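Local coordinates for hypothetical protein PH1952 (Pyrococcus horikoshii, PDB 1ZJJ) that binds magnesium and is probably a phosphatase of the haloacid dehalogenase (HAD) superfamily, though its substrate is not known, at residues B[2-7]-B[206-211]; B[83-88]-B[104-109]; B[115-120]-B[142-147]; B[223-228]-B[245-250]. One frame throughout, in Å; residues are numbered along the deposited sequence.

Contacts 1 and 4 belong to one six-stranded parallel sheet, with centres about 8 Å apart; contacts 2 and 3 lie together on the far side of the chain's centre, in and around a second, four-stranded parallel sheet. Contact 1 is the buried one: nearly all its touching residues lie in the core, and it ends in carboxylates on magnesium. Contacts 2, 3 and 4 are only partly buried. Contact 4 extends the first sheet to its outer strand 248-250, where one carboxylate takes a backbone N-H. Contacts 2 and 3 are joined by a probable hydrogen bond of Lys120 N to Lys85 O and by Val106 packing on Val119; they rely on few direct backbone bonds, bridging waters and, in contact 3, a lysine-asparagine pair.

Contact 1: B[2-7]-B[206-211]. With MG (magnesium ion), chain D.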
# COMPACT_ATOMS: atom_id res chain seq x y z
N VAL B 2 -40.04 5.45 -4.21
CA VAL B 2 -38.80 4.74 -3.95
C VAL B 2 -38.01 4.36 -5.20
O VAL B 2 -38.57 3.97 -6.22
CB VAL B 2 -39.10 3.45 -3.16
CG1 VAL B 2 -37.83 2.62 -2.98
CG2 VAL B 2 -39.70 3.79 -1.81
N ALA B 3 -36.69 4.48 -5.09
CA ALA B 3 -35.75 4.12 -6.14
C ALA B 3 -34.79 3.14 -5.47
O ALA B 3 -34.35 3.38 -4.34
CB ALA B 3 -34.98 5.36 -6.66
N ILE B 4 -34.49 2.04 -6.13
CA ILE B 4 -33.62 1.05 -5.53
C ILE B 4 -32.27 0.96 -6.22
O ILE B 4 -32.18 0.82 -7.44
CB ILE B 4 -34.30 -0.35 -5.52
CG1 ILE B 4 -35.71 -0.24 -4.91
CG2 ILE B 4 -33.46 -1.34 -4.72
CD1 ILE B 4 -36.52 -1.52 -4.95
N ILE B 5 -31.21 1.06 -5.42
CA ILE B 5 -29.85 0.99 -5.93
C ILE B 5 -29.26 -0.38 -5.56
O ILE B 5 -29.30 -0.78 -4.39
CB ILE B 5 -28.98 2.10 -5.29
CG1 ILE B 5 -29.70 3.44 -5.37
CG2 ILE B 5 -27.62 2.16 -5.98
CD1 ILE B 5 -30.07 3.88 -6.77
N PHE B 6 -28.74 -1.11 -6.54
CA PHE B 6 -28.16 -2.43 -6.30
C PHE B 6 -26.66 -2.54 -6.54
O PHE B 6 -26.16 -2.09 -7.58
CB PHE B 6 -28.78 -3.51 -7.20
CG PHE B 6 -30.26 -3.68 -7.05
CD1 PHE B 6 -31.14 -2.85 -7.73
CD2 PHE B 6 -30.78 -4.71 -6.27
CE1 PHE B 6 -32.51 -3.04 -7.64
CE2 PHE B 6 -32.16 -4.91 -6.17
CZ PHE B 6 -33.02 -4.07 -6.86
N ASP B 7 -25.97 -3.15 -5.60
CA ASP B 7 -24.55 -3.43 -5.78
C ASP B 7 -24.65 -4.60 -6.75
O ASP B 7 -25.72 -5.18 -6.88
CB ASP B 7 -23.91 -3.90 -4.48
CG ASP B 7 -22.57 -4.54 -4.70
OD1 ASP B 7 -21.62 -3.84 -5.12
OD2 ASP B 7 -22.47 -5.76 -4.47
N TRP B 206 -33.11 3.31 -1.61
CA TRP B 206 -32.83 2.04 -0.95
C TRP B 206 -31.51 1.53 -1.53
O TRP B 206 -31.28 1.64 -2.74
CB TRP B 206 -33.91 1.00 -1.25
CG TRP B 206 -35.23 1.21 -0.57
CD1 TRP B 206 -35.64 2.31 0.13
CD2 TRP B 206 -36.33 0.30 -0.58
NE1 TRP B 206 -36.94 2.14 0.55
CE2 TRP B 206 -37.39 0.92 0.13
CE3 TRP B 206 -36.53 -0.98 -1.12
CZ2 TRP B 206 -38.63 0.30 0.31
CZ3 TRP B 206 -37.77 -1.59 -0.94
CH2 TRP B 206 -38.80 -0.95 -0.23
N MET B 207 -30.67 0.96 -0.68
CA MET B 207 -29.38 0.42 -1.11
C MET B 207 -29.36 -1.07 -0.80
O MET B 207 -29.59 -1.48 0.34
CB MET B 207 -28.23 1.10 -0.37
CG MET B 207 -26.84 0.61 -0.75
SD MET B 207 -26.40 1.04 -2.44
CE MET B 207 -25.50 -0.45 -2.96
N VAL B 208 -29.10 -1.89 -1.81
CA VAL B 208 -29.06 -3.33 -1.62
C VAL B 208 -27.64 -3.83 -1.91
O VAL B 208 -27.14 -3.69 -3.04
CB VAL B 208 -30.04 -4.05 -2.57
CG1 VAL B 208 -29.96 -5.54 -2.37
CG2 VAL B 208 -31.46 -3.54 -2.35
N GLY B 209 -27.00 -4.41 -0.91
CA GLY B 209 -25.64 -4.90 -1.09
C GLY B 209 -25.29 -6.12 -0.26
O GLY B 209 -26.10 -6.59 0.53
N ASP B 210 -24.07 -6.63 -0.45
CA ASP B 210 -23.62 -7.80 0.30
C ASP B 210 -22.40 -7.49 1.16
O ASP B 210 -21.93 -8.36 1.90
CB ASP B 210 -23.27 -8.95 -0.65
CG ASP B 210 -22.05 -8.64 -1.49
OD1 ASP B 210 -22.09 -7.60 -2.17
OD2 ASP B 210 -21.08 -9.42 -1.47
N ARG B 211 -21.88 -6.27 1.07
CA ARG B 211 -20.72 -5.87 1.87
C ARG B 211 -21.09 -4.82 2.91
O ARG B 211 -21.67 -3.78 2.58
CB ARG B 211 -19.59 -5.34 0.99
CG ARG B 211 -18.83 -6.40 0.20
CD ARG B 211 -17.74 -5.78 -0.69
NE ARG B 211 -17.19 -6.76 -1.62
CZ ARG B 211 -16.11 -7.50 -1.39
NH1 ARG B 211 -15.43 -7.38 -0.26
NH2 ARG B 211 -15.70 -8.39 -2.30
MG MG D . -20.73 -6.86 -3.81
O HOH W 1 -19.44 -6.17 -5.25
O HOH W 2 -19.23 -8.17 -2.99
O HOH W 3 -20.18 -5.20 -2.57
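Val2 sets its CG1 methyl over one face of the Trp206 indole, 3.5 Å from the centroid of the five-membered ring and only 7° off its normal, a CH-pi contact. Beyond it strands 2-6 and 206-209 run parallel, their axes 24° apart, joined by four backbone hydrogen bonds from Trp206 N to Ala3 O, Ile5 N to Trp206 O, Val208 N to Ile5 O and Asp7 N to Val208 O. Trp206 and Val208 share a sheet face with Ile4 and Phe6: Ile4 CD1 approaches Trp206 CE3 at 3.9 Å, and Ile4 CG2 meets Val208 CG2. With the indole cut back to an alanine, Val2 CG1 would probably lose the ring it packs on and a gap would open beside Ile4 CD1. On the other face, Ile5 CG2 packs on Met207 SD. These are adjacent central strands of the HAD Rossmann-like sheet, whose C-terminal ends carry the metal site. Asp7 can be followed outward from there. Its CB lies 3.5 Å from Val208 O, with Gly209 CA a little farther; CG, anti to the backbone N (chi1 164°), directs the carboxylate past the strand end. OD2 binds magnesium at 2.2 Å, while OD1 accepts from water 1 and forms a salt bridge with Lys187. Asp210 OD1 is also a ligand, at 2.3 Å, so the 3.0 Å between Asp7 OD2 and Asp210 OD1 is the spacing of two oxygens on one cation. Three waters and Asp9 O complete the six ligands, and Asp210 OD2 takes bonds from water 2 and Val233 N.

Contact 2: B[83-88]-B[104-109]; sequences PGKIFV and GIVTLD
Ile86 uses both its backbone polar atoms across this contact. Its N donates to Gly104 O at 2.9 Å, and its O accepts from Val106 N at 2.8 Å. Each acceptor also has a CA-H neighbour: Lys85 CA approaches Gly104 O, and Ile105 CA lies 3.3 Å from Ile86 O. Val106 O is satisfied differently, by water 4, which donates to it at 2.7 Å and accepts from Val88 N at 2.9 Å. The water thus carries the pairing onward where the two chains spread apart, the CA separation growing from 4.7 Å at Ile86 and Ile105 to 5.3 Å at Phe87 and Val106. In Phe87 a chi1 of 179° swings the ring to the carbonyl side of its own backbone and brings CD1 within 3.4 Å of the same Val106 O, which lies at the ring edge near its plane. Alongside, Val106 CG2 packs on Lys85 CB, and Val119 touches Val106. Thr107, at the N-cap of helix 108-115, caps with its side chain a backbone N in that helix, and Thr107 N is bonded to Glu110 OE1. On its other side the 83-88 segment bonds to Lys120, His121 and Val123. A single beta bridge between nearly co-directional segments, reached through helix 92-101, thus adds 104-106 to the edge strand 86-89 of the four-stranded parallel sheet, just before the N-cap of helix 108-115.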
# COMPACT_ATOMS: atom_id res chain seq x y z
N PRO B 83 -10.02 21.50 -14.94
CA PRO B 83 -9.40 20.70 -15.99
C PRO B 83 -7.88 20.78 -16.00
O PRO B 83 -7.30 21.86 -15.92
CB PRO B 83 -10.03 21.26 -17.26
CG PRO B 83 -11.39 21.67 -16.79
CD PRO B 83 -11.06 22.37 -15.50
N GLY B 84 -7.24 19.62 -16.11
CA GLY B 84 -5.79 19.54 -16.13
C GLY B 84 -5.40 18.15 -16.57
O GLY B 84 -6.25 17.24 -16.60
N LYS B 85 -4.14 17.95 -16.93
CA LYS B 85 -3.70 16.63 -17.38
C LYS B 85 -3.79 15.58 -16.29
O LYS B 85 -3.53 15.85 -15.12
CB LYS B 85 -2.30 16.71 -17.96
CG LYS B 85 -2.27 17.48 -19.25
CD LYS B 85 -0.87 17.97 -19.52
CE LYS B 85 -0.30 17.37 -20.78
NZ LYS B 85 1.04 17.93 -21.07
N ILE B 86 -4.17 14.38 -16.70
CA ILE B 86 -4.37 13.24 -15.80
C ILE B 86 -3.38 12.10 -16.00
O ILE B 86 -3.02 11.74 -17.14
CB ILE B 86 -5.80 12.64 -16.02
CG1 ILE B 86 -6.84 13.76 -15.96
CG2 ILE B 86 -6.08 11.54 -14.96
CD1 ILE B 86 -8.22 13.38 -16.50
N PHE B 87 -2.94 11.52 -14.89
CA PHE B 87 -2.08 10.35 -14.94
C PHE B 87 -2.97 9.26 -14.34
O PHE B 87 -3.50 9.43 -13.25
CB PHE B 87 -0.83 10.52 -14.08
CG PHE B 87 0.06 9.32 -14.09
CD1 PHE B 87 0.73 8.95 -15.26
CD2 PHE B 87 0.21 8.53 -12.96
CE1 PHE B 87 1.54 7.80 -15.29
CE2 PHE B 87 1.00 7.38 -12.98
CZ PHE B 87 1.67 7.02 -14.15
N VAL B 88 -3.13 8.16 -15.05
CA VAL B 88 -4.00 7.10 -14.57
C VAL B 88 -3.34 5.77 -14.23
O VAL B 88 -2.46 5.29 -14.94
CB VAL B 88 -5.10 6.79 -15.60
CG1 VAL B 88 -6.00 5.67 -15.09
CG2 VAL B 88 -5.91 8.04 -15.89
N GLY B 104 -6.90 15.37 -21.28
CA GLY B 104 -5.57 14.97 -21.72
C GLY B 104 -4.92 14.05 -20.71
O GLY B 104 -4.81 14.38 -19.52
N ILE B 105 -4.46 12.90 -21.18
CA ILE B 105 -3.81 11.92 -20.32
C ILE B 105 -2.31 11.82 -20.56
O ILE B 105 -1.87 11.73 -21.70
CB ILE B 105 -4.40 10.51 -20.53
CG1 ILE B 105 -5.85 10.47 -20.06
CG2 ILE B 105 -3.55 9.46 -19.79
CD1 ILE B 105 -6.55 9.15 -20.34
N VAL B 106 -1.53 11.87 -19.49
CA VAL B 106 -0.08 11.73 -19.60
C VAL B 106 0.20 10.23 -19.53
O VAL B 106 -0.10 9.59 -18.52
CB VAL B 106 0.65 12.44 -18.42
CG1 VAL B 106 2.15 12.18 -18.52
CG2 VAL B 106 0.37 13.93 -18.46
N THR B 107 0.75 9.68 -20.60
CA THR B 107 1.04 8.25 -20.65
C THR B 107 2.30 7.91 -19.87
O THR B 107 3.06 8.80 -19.47
CB THR B 107 1.26 7.77 -22.09
OG1 THR B 107 2.49 8.32 -22.59
CG2 THR B 107 0.10 8.21 -22.98
N LEU B 108 2.53 6.62 -19.65
CA LEU B 108 3.71 6.17 -18.92
C LEU B 108 4.96 6.62 -19.65
O LEU B 108 5.94 7.03 -19.03
CB LEU B 108 3.73 4.65 -18.80
CG LEU B 108 3.63 4.05 -17.40
CD1 LEU B 108 3.81 2.54 -17.49
CD2 LEU B 108 4.69 4.65 -16.49
N ASP B 109 4.93 6.53 -20.98
CA ASP B 109 6.09 6.91 -21.77
C ASP B 109 6.40 8.40 -21.65
O ASP B 109 7.56 8.78 -21.49
CB ASP B 109 5.88 6.55 -23.24
CG ASP B 109 7.14 6.02 -23.88
OD1 ASP B 109 7.60 4.93 -23.46
OD2 ASP B 109 7.68 6.68 -24.79
O HOH W 4 -1.52 7.58 -17.35

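Contact 3: B[115-120]-B[142-147]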
# COMPACT_ATOMS: atom_id res chain seq x y z
N SER B 115 7.18 14.14 -18.06
CA SER B 115 5.86 14.78 -18.09
C SER B 115 5.04 14.63 -16.82
O SER B 115 3.98 15.25 -16.69
CB SER B 115 5.05 14.25 -19.28
OG SER B 115 5.67 14.61 -20.51
N TRP B 116 5.49 13.80 -15.89
CA TRP B 116 4.76 13.64 -14.63
C TRP B 116 4.72 15.01 -13.94
O TRP B 116 3.81 15.29 -13.15
CB TRP B 116 5.47 12.65 -13.71
CG TRP B 116 6.92 12.98 -13.44
CD1 TRP B 116 8.00 12.51 -14.12
CD2 TRP B 116 7.42 13.84 -12.41
NE1 TRP B 116 9.15 13.03 -13.56
CE2 TRP B 116 8.82 13.85 -12.51
CE3 TRP B 116 6.81 14.61 -11.40
CZ2 TRP B 116 9.63 14.58 -11.66
CZ3 TRP B 116 7.62 15.35 -10.54
CH2 TRP B 116 9.03 15.32 -10.68
N LYS B 117 5.71 15.83 -14.27
CA LYS B 117 5.87 17.19 -13.73
C LYS B 117 4.69 18.07 -14.12
O LYS B 117 4.37 19.02 -13.42
CB LYS B 117 7.17 17.80 -14.26
CG LYS B 117 8.09 18.39 -13.19
CD LYS B 117 7.38 19.39 -12.31
CE LYS B 117 8.39 20.13 -11.48
NZ LYS B 117 7.81 20.69 -10.25
N GLU B 118 4.05 17.76 -15.25
CA GLU B 118 2.91 18.56 -15.70
C GLU B 118 1.54 17.99 -15.32
O GLU B 118 0.50 18.57 -15.66
CB GLU B 118 2.98 18.76 -17.22
CG GLU B 118 4.11 19.68 -17.68
CD GLU B 118 5.49 19.03 -17.60
OE1 GLU B 118 5.74 18.03 -18.29
OE2 GLU B 118 6.35 19.54 -16.85
N VAL B 119 1.53 16.85 -14.64
CA VAL B 119 0.27 16.22 -14.23
C VAL B 119 -0.46 17.03 -13.16
O VAL B 119 0.15 17.43 -12.17
CB VAL B 119 0.52 14.80 -13.67
CG1 VAL B 119 -0.75 14.27 -12.99
CG2 VAL B 119 0.96 13.87 -14.78
N LYS B 120 -1.75 17.26 -13.36
CA LYS B 120 -2.55 18.02 -12.40
C LYS B 120 -3.45 17.12 -11.54
O LYS B 120 -3.84 17.49 -10.43
CB LYS B 120 -3.42 19.05 -13.14
CG LYS B 120 -2.63 20.16 -13.84
CD LYS B 120 -1.86 21.00 -12.83
CE LYS B 120 -1.02 22.07 -13.52
NZ LYS B 120 -1.85 23.16 -14.11
N ILE B 142 1.75 13.49 -7.36
CA ILE B 142 0.96 13.91 -6.20
C ILE B 142 1.78 14.81 -5.27
O ILE B 142 1.26 15.77 -4.71
CB ILE B 142 0.46 12.69 -5.40
CG1 ILE B 142 -0.57 11.91 -6.23
CG2 ILE B 142 -0.13 13.15 -4.06
CD1 ILE B 142 -0.95 10.57 -5.63
N ARG B 143 3.07 14.49 -5.12
CA ARG B 143 3.97 15.30 -4.29
C ARG B 143 4.23 16.65 -4.92
O ARG B 143 4.62 17.61 -4.25
CB ARG B 143 5.30 14.57 -4.08
CG ARG B 143 5.34 13.85 -2.77
CD ARG B 143 6.48 12.91 -2.66
NE ARG B 143 6.32 12.14 -1.45
CZ ARG B 143 6.51 12.63 -0.23
NH1 ARG B 143 6.86 13.89 -0.06
NH2 ARG B 143 6.32 11.85 0.82
N ASN B 144 4.02 16.73 -6.23
CA ASN B 144 4.22 17.97 -6.95
C ASN B 144 2.94 18.82 -6.96
O ASN B 144 2.87 19.86 -7.62
CB ASN B 144 4.65 17.68 -8.38
CG ASN B 144 5.12 18.93 -9.11
OD1 ASN B 144 5.92 19.70 -8.59
ND2 ASN B 144 4.63 19.12 -10.33
N GLY B 145 1.94 18.36 -6.22
CA GLY B 145 0.68 19.09 -6.13
C GLY B 145 -0.49 18.51 -6.89
O GLY B 145 -1.58 19.07 -6.87
N ALA B 146 -0.30 17.38 -7.58
CA ALA B 146 -1.39 16.77 -8.33
C ALA B 146 -2.44 16.23 -7.39
O ALA B 146 -2.12 15.73 -6.31
CB ALA B 146 -0.86 15.65 -9.20
N THR B 147 -3.71 16.32 -7.80
CA THR B 147 -4.80 15.79 -6.98
C THR B 147 -4.61 14.28 -6.85
O THR B 147 -4.18 13.61 -7.79
CB THR B 147 -6.17 16.06 -7.64
OG1 THR B 147 -6.23 17.42 -8.10
CG2 THR B 147 -7.29 15.83 -6.64
O HOH W 5 2.96 16.99 -11.31
O HOH W 6 5.18 21.79 -11.10
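The backbones of Lys120 and Ala146 come within 4.4 Å at their CA atoms, where Thr147 N donates to Lys120 O at 2.9 Å, with a nearly straight N-H (166°) arriving from above the carbonyl plane. Ala146 CB turns into this approach and packs on Val119 CG1 at 4.0 Å. The polar work falls to Asn144. Its chi1 of -170° carries the amide away from its own N and across the Lys117 side chain at about a right angle. Lys117 NZ bonds to Asn144 OD1 at 2.7 Å, coming from above the carbonyl plane instead of along a lone pair. Water 5 accepts from Asn144 ND2 and donates to Trp116 O and Val119 O; water 6 accepts from both ND2 and Lys117 NZ. These bonds fix which way the amide is turned. Were the amide missing, as with an alanine here, Lys117 NZ is likely to lose its acceptor, and waters 5 and 6 this donor, weakening the tie between the two turns. Asn144 CB also meets the edge of the Trp116 ring, at 4.3 Å from CZ3, while Trp116 NE1 is held by Glu161 of the second subunit. Gly145, with positive phi (106°), is the C-prime residue of a Schellman motif: Ala146 N bonds to Ala141 O and Gly145 N to Ile142 O. Just past the end of helix 132-143, Asn144 thus meets the 3-10 turn 116-118, and the chains leave side by side as strands 121-124 and 147-150, neighbours in the four-stranded sheet, with Val122 touching Ala146 and Ile142.

Contact 4: B[223-228]-B[245-250]; sequences GMKAIM and KPDLVL
Asp247 and Ala226 clasp each other at the start of the pairing. Asp247 OD2 accepts from Ala226 N at 2.7 Å in an almost linear bond (177°), met on the anti side of the carboxylate and 25° out of its plane. Ala226 O in turn takes two donors, Asp247 N at 2.6 Å, in the carbonyl plane and on a lone pair, and Leu248 N at 3.1 Å. Asp247 CG stands beside its own backbone N (chi1 -65°), which folds the carboxylate back onto the Ala226 N-H. From here regular parallel pairing takes over, Met228 N bonding to Leu248 O and Leu250 N to Met228 O. The strands 225-228 and 248-250 are the two arms of a beta-alpha-beta unit around helix 236-240, and strand 248-250 is the outermost of the HAD core sheet within this chain. On one face Ile227 CG2 lies 4.1 Å from both Leu248 CD2 and Leu250 CD1, with Leu256 and Tyr259 of helix 256-261 packed against this group. Across the sheet, Met228 CB packs on Pro246 CG at 3.9 Å. Helix 236-240 backs that side through Ile239 on Pro246 and Val249, and Lys220 bonds to Lys245 O.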
# COMPACT_ATOMS: atom_id res chain seq x y z
N GLY B 223 -28.39 8.03 4.67
CA GLY B 223 -29.82 7.85 4.89
C GLY B 223 -30.61 7.03 3.90
O GLY B 223 -31.79 7.31 3.64
N MET B 224 -29.99 6.01 3.34
CA MET B 224 -30.66 5.12 2.40
C MET B 224 -31.06 3.90 3.20
O MET B 224 -30.35 3.51 4.13
CB MET B 224 -29.71 4.68 1.29
CG MET B 224 -29.05 5.80 0.53
SD MET B 224 -27.70 5.14 -0.45
CE MET B 224 -28.60 4.39 -1.83
N LYS B 225 -32.19 3.28 2.87
CA LYS B 225 -32.59 2.08 3.58
C LYS B 225 -31.48 1.07 3.32
O LYS B 225 -31.15 0.79 2.16
CB LYS B 225 -33.92 1.55 3.05
CG LYS B 225 -34.39 0.26 3.73
CD LYS B 225 -35.66 -0.28 3.10
CE LYS B 225 -36.87 0.59 3.43
NZ LYS B 225 -37.18 0.54 4.88
N ALA B 226 -30.91 0.52 4.39
CA ALA B 226 -29.81 -0.43 4.27
C ALA B 226 -30.28 -1.89 4.21
O ALA B 226 -30.60 -2.51 5.23
CB ALA B 226 -28.83 -0.24 5.44
N ILE B 227 -30.31 -2.43 2.99
CA ILE B 227 -30.74 -3.81 2.79
C ILE B 227 -29.58 -4.71 2.43
O ILE B 227 -28.89 -4.48 1.44
CB ILE B 227 -31.78 -3.90 1.65
CG1 ILE B 227 -32.92 -2.91 1.89
CG2 ILE B 227 -32.30 -5.34 1.56
CD1 ILE B 227 -33.89 -2.80 0.73
N MET B 228 -29.35 -5.73 3.24
CA MET B 228 -28.26 -6.65 2.96
C MET B 228 -28.80 -8.00 2.52
O MET B 228 -29.80 -8.49 3.07
CB MET B 228 -27.37 -6.83 4.19
CG MET B 228 -26.11 -7.63 3.92
SD MET B 228 -25.02 -7.83 5.35
CE MET B 228 -25.30 -9.54 5.77
N LYS B 245 -25.11 -1.39 10.54
CA LYS B 245 -26.27 -2.27 10.75
C LYS B 245 -27.35 -2.17 9.66
O LYS B 245 -27.92 -1.11 9.42
CB LYS B 245 -26.90 -1.99 12.11
CG LYS B 245 -26.33 -2.78 13.27
CD LYS B 245 -24.83 -2.58 13.38
CE LYS B 245 -24.37 -2.79 14.82
NZ LYS B 245 -23.61 -4.05 15.04
N PRO B 246 -27.64 -3.29 8.99
CA PRO B 246 -28.66 -3.29 7.93
C PRO B 246 -30.04 -3.04 8.53
O PRO B 246 -30.31 -3.47 9.65
CB PRO B 246 -28.56 -4.69 7.33
CG PRO B 246 -27.16 -5.11 7.63
CD PRO B 246 -26.95 -4.58 9.05
N ASP B 247 -30.90 -2.35 7.78
CA ASP B 247 -32.26 -2.08 8.23
C ASP B 247 -33.09 -3.31 7.92
O ASP B 247 -34.12 -3.56 8.55
CB ASP B 247 -32.85 -0.88 7.49
CG ASP B 247 -32.13 0.40 7.79
OD1 ASP B 247 -31.93 0.69 8.99
OD2 ASP B 247 -31.78 1.13 6.84
N LEU B 248 -32.63 -4.09 6.95
CA LEU B 248 -33.34 -5.29 6.54
C LEU B 248 -32.36 -6.29 5.96
O LEU B 248 -31.41 -5.92 5.26
CB LEU B 248 -34.39 -4.92 5.48
CG LEU B 248 -35.21 -6.04 4.83
CD1 LEU B 248 -36.28 -6.54 5.79
CD2 LEU B 248 -35.86 -5.51 3.56
N VAL B 249 -32.58 -7.57 6.27
CA VAL B 249 -31.73 -8.63 5.76
C VAL B 249 -32.60 -9.61 4.98
O VAL B 249 -33.63 -10.06 5.48
CB VAL B 249 -31.03 -9.41 6.91
CG1 VAL B 249 -30.12 -10.48 6.32
CG2 VAL B 249 -30.22 -8.45 7.77
N LEU B 250 -32.19 -9.92 3.76
CA LEU B 250 -32.95 -10.84 2.92
C LEU B 250 -32.03 -11.93 2.37
O LEU B 250 -30.83 -11.73 2.23
CB LEU B 250 -33.59 -10.09 1.74
CG LEU B 250 -34.59 -8.97 2.01
CD1 LEU B 250 -34.97 -8.32 0.68
CD2 LEU B 250 -35.83 -9.51 2.71